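Local structure of enterobactin biosynthesis protein YbdZ (Escherichia coli, 5JA1) at residues B[17-22]-B[33-38]. The protein is an MbtH-like protein of enterobactin biosynthesis that supports the catalytic function of EntF and is required for amino acid adenylation in non-ribosomal peptide synthesis. Sequence-based numbering, arbitrary orientation.
Sequences YILRNA and CVLPAG
L35 lays its CD2 methyl over one face of the Y17 ring in a CH-pi contact, 4.0 Å from the ring centroid and 20° off the ring normal. The methyl is displaced toward the CD2-CE2 rim, and Y17 CD2 is its nearest ring atom at 3.8 Å. The two side chains cross at about a right angle, and CD2 is the leucine branch that touches the ring. That same L35 CD2 also lies 4.3 Å from L19 CD2 and, as loosely, 4.4 Å from L19 CD1. The CD1 branch of L19 meets P36 end-on, standing 3.6 Å from P36 CD. Y17 and L19, two residues apart, both direct their side chains to this face of strand 16-20; Y17 CG is anti to the carbonyl carbon (chi1 -62°), which turns the ring face to L35 CD2.

Strand 16-20 is the central strand of the three-stranded antiparallel sheet of this MbtH-like protein, and 33-38 belongs to the connection that passes from strand 26-30 to strand 40-42 across one sheet face, whereas the intervening I18 faces the other way, to C51 and W54 of helix 48-58. No hydrogen bond joins 17-22 to 33-38; toward G38 the contact thins to N21 CA against G38 O at 3.9 Å. The N21 amide leads away from the loop, its OD1 accepting a hydrogen bond from the backbone N of Q25.

W29 touches L19, L35 and P36, while I41 packs on Y17, L19 and L35; P36 and A37 also meet apolar side chains of the chain of another protein, to which A37 makes backbone hydrogen bonds.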
loop_
_atom_site.group_PDB
_atom_site.type_symbol
_atom_site.label_atom_id
_atom_site.label_comp_id
_atom_site.label_asym_id
_atom_site.label_seq_id
_atom_site.Cartn_x
_atom_site.Cartn_y
_atom_site.Cartn_z
ATOM N N TYR B 17 -18.385 -26.137 -2.957
ATOM C CA TYR B 17 -18.442 -27.127 -1.896
ATOM C C TYR B 17 -18.312 -26.440 -0.541
ATOM O O TYR B 17 -17.886 -25.286 -0.434
ATOM C CB TYR B 17 -17.315 -28.153 -2.031
ATOM C CG TYR B 17 -17.311 -28.988 -3.290
ATOM C CD1 TYR B 17 -17.979 -30.205 -3.341
ATOM C CD2 TYR B 17 -16.604 -28.581 -4.414
ATOM C CE1 TYR B 17 -17.963 -30.981 -4.483
ATOM C CE2 TYR B 17 -16.584 -29.352 -5.562
ATOM C CZ TYR B 17 -17.264 -30.549 -5.592
ATOM O OH TYR B 17 -17.245 -31.317 -6.734
ATOM N N ILE B 18 -18.673 -27.169 0.509
ATOM C CA ILE B 18 -18.379 -26.772 1.880
ATOM C C ILE B 18 -17.596 -27.906 2.519
ATOM O O ILE B 18 -18.119 -29.016 2.682
ATOM C CB ILE B 18 -19.648 -26.445 2.680
ATOM C CG1 ILE B 18 -20.430 -25.327 1.989
ATOM C CG2 ILE B 18 -19.283 -26.034 4.099
ATOM C CD1 ILE B 18 -21.590 -24.792 2.799
ATOM N N LEU B 19 -16.342 -27.633 2.863
ATOM C CA LEU B 19 -15.421 -28.634 3.376
ATOM C C LEU B 19 -15.193 -28.431 4.870
ATOM O O LEU B 19 -15.489 -27.373 5.429
ATOM C CB LEU B 19 -14.087 -28.577 2.626
ATOM C CG LEU B 19 -14.168 -28.501 1.097
ATOM C CD1 LEU B 19 -12.774 -28.528 0.494
ATOM C CD2 LEU B 19 -15.025 -29.623 0.528
ATOM N N ARG B 20 -14.655 -29.466 5.511
ATOM C CA ARG B 20 -14.432 -29.445 6.950
ATOM C C ARG B 20 -13.197 -30.269 7.281
ATOM O O ARG B 20 -13.048 -31.388 6.783
ATOM C CB ARG B 20 -15.649 -29.991 7.704
ATOM C CG ARG B 20 -15.478 -30.044 9.212
ATOM C CD ARG B 20 -16.639 -30.771 9.869
ATOM N NE ARG B 20 -16.543 -30.749 11.326
ATOM C CZ ARG B 20 -15.868 -31.640 12.046
ATOM N NH1 ARG B 20 -15.225 -32.632 11.445
ATOM N NH2 ARG B 20 -15.836 -31.540 13.367
ATOM N N ASN B 21 -12.326 -29.719 8.122
ATOM C CA ASN B 21 -11.102 -30.392 8.521
ATOM C C ASN B 21 -11.306 -31.097 9.862
ATOM O O ASN B 21 -12.422 -31.181 10.385
ATOM C CB ASN B 21 -9.940 -29.395 8.566
ATOM C CG ASN B 21 -10.214 -28.204 9.473
ATOM O OD1 ASN B 21 -11.073 -28.253 10.353
ATOM N ND2 ASN B 21 -9.473 -27.123 9.260
ATOM N N ALA B 22 -10.212 -31.609 10.432
ATOM C CA ALA B 22 -10.303 -32.316 11.706
ATOM C C ALA B 22 -10.607 -31.369 12.859
ATOM O O ALA B 22 -11.228 -31.778 13.848
ATOM C CB ALA B 22 -9.007 -33.081 11.977
ATOM N N CYS B 33 -12.455 -26.519 -9.103
ATOM C CA CYS B 33 -11.086 -26.771 -8.679
ATOM C C CYS B 33 -10.964 -28.150 -8.042
ATOM O O CYS B 33 -11.914 -28.664 -7.443
ATOM C CB CYS B 33 -10.612 -25.697 -7.695
ATOM S SG CYS B 33 -10.625 -24.027 -8.386
ATOM N N VAL B 34 -9.779 -28.743 -8.183
ATOM C CA VAL B 34 -9.514 -30.047 -7.593
ATOM C C VAL B 34 -9.554 -29.948 -6.073
ATOM O O VAL B 34 -8.956 -29.042 -5.482
ATOM C CB VAL B 34 -8.160 -30.577 -8.060
ATOM N N LEU B 35 -10.260 -30.884 -5.443
ATOM C CA LEU B 35 -10.488 -30.807 -4.007
ATOM C C LEU B 35 -9.170 -30.937 -3.246
ATOM O O LEU B 35 -8.297 -31.720 -3.637
ATOM C CB LEU B 35 -11.456 -31.898 -3.555
ATOM C CG LEU B 35 -12.922 -31.703 -3.941
ATOM C CD1 LEU B 35 -13.754 -32.872 -3.448
ATOM C CD2 LEU B 35 -13.456 -30.391 -3.389
ATOM N N PRO B 36 -8.995 -30.182 -2.164
ATOM C CA PRO B 36 -7.746 -30.251 -1.403
ATOM C C PRO B 36 -7.750 -31.396 -0.405
ATOM O O PRO B 36 -8.795 -31.823 0.093
ATOM C CB PRO B 36 -7.706 -28.897 -0.686
ATOM C CG PRO B 36 -9.147 -28.561 -0.476
ATOM C CD PRO B 36 -9.893 -29.124 -1.666
ATOM N N ALA B 37 -6.549 -31.886 -0.110
ATOM C CA ALA B 37 -6.390 -33.003 0.808
ATOM C C ALA B 37 -6.490 -32.535 2.255
ATOM O O ALA B 37 -6.123 -31.405 2.593
ATOM C CB ALA B 37 -5.050 -33.704 0.577
ATOM N N GLY B 38 -6.993 -33.422 3.110
ATOM C CA GLY B 38 -7.193 -33.121 4.511
ATOM C C GLY B 38 -8.541 -32.527 4.852
ATOM O O GLY B 38 -8.759 -32.151 6.012
#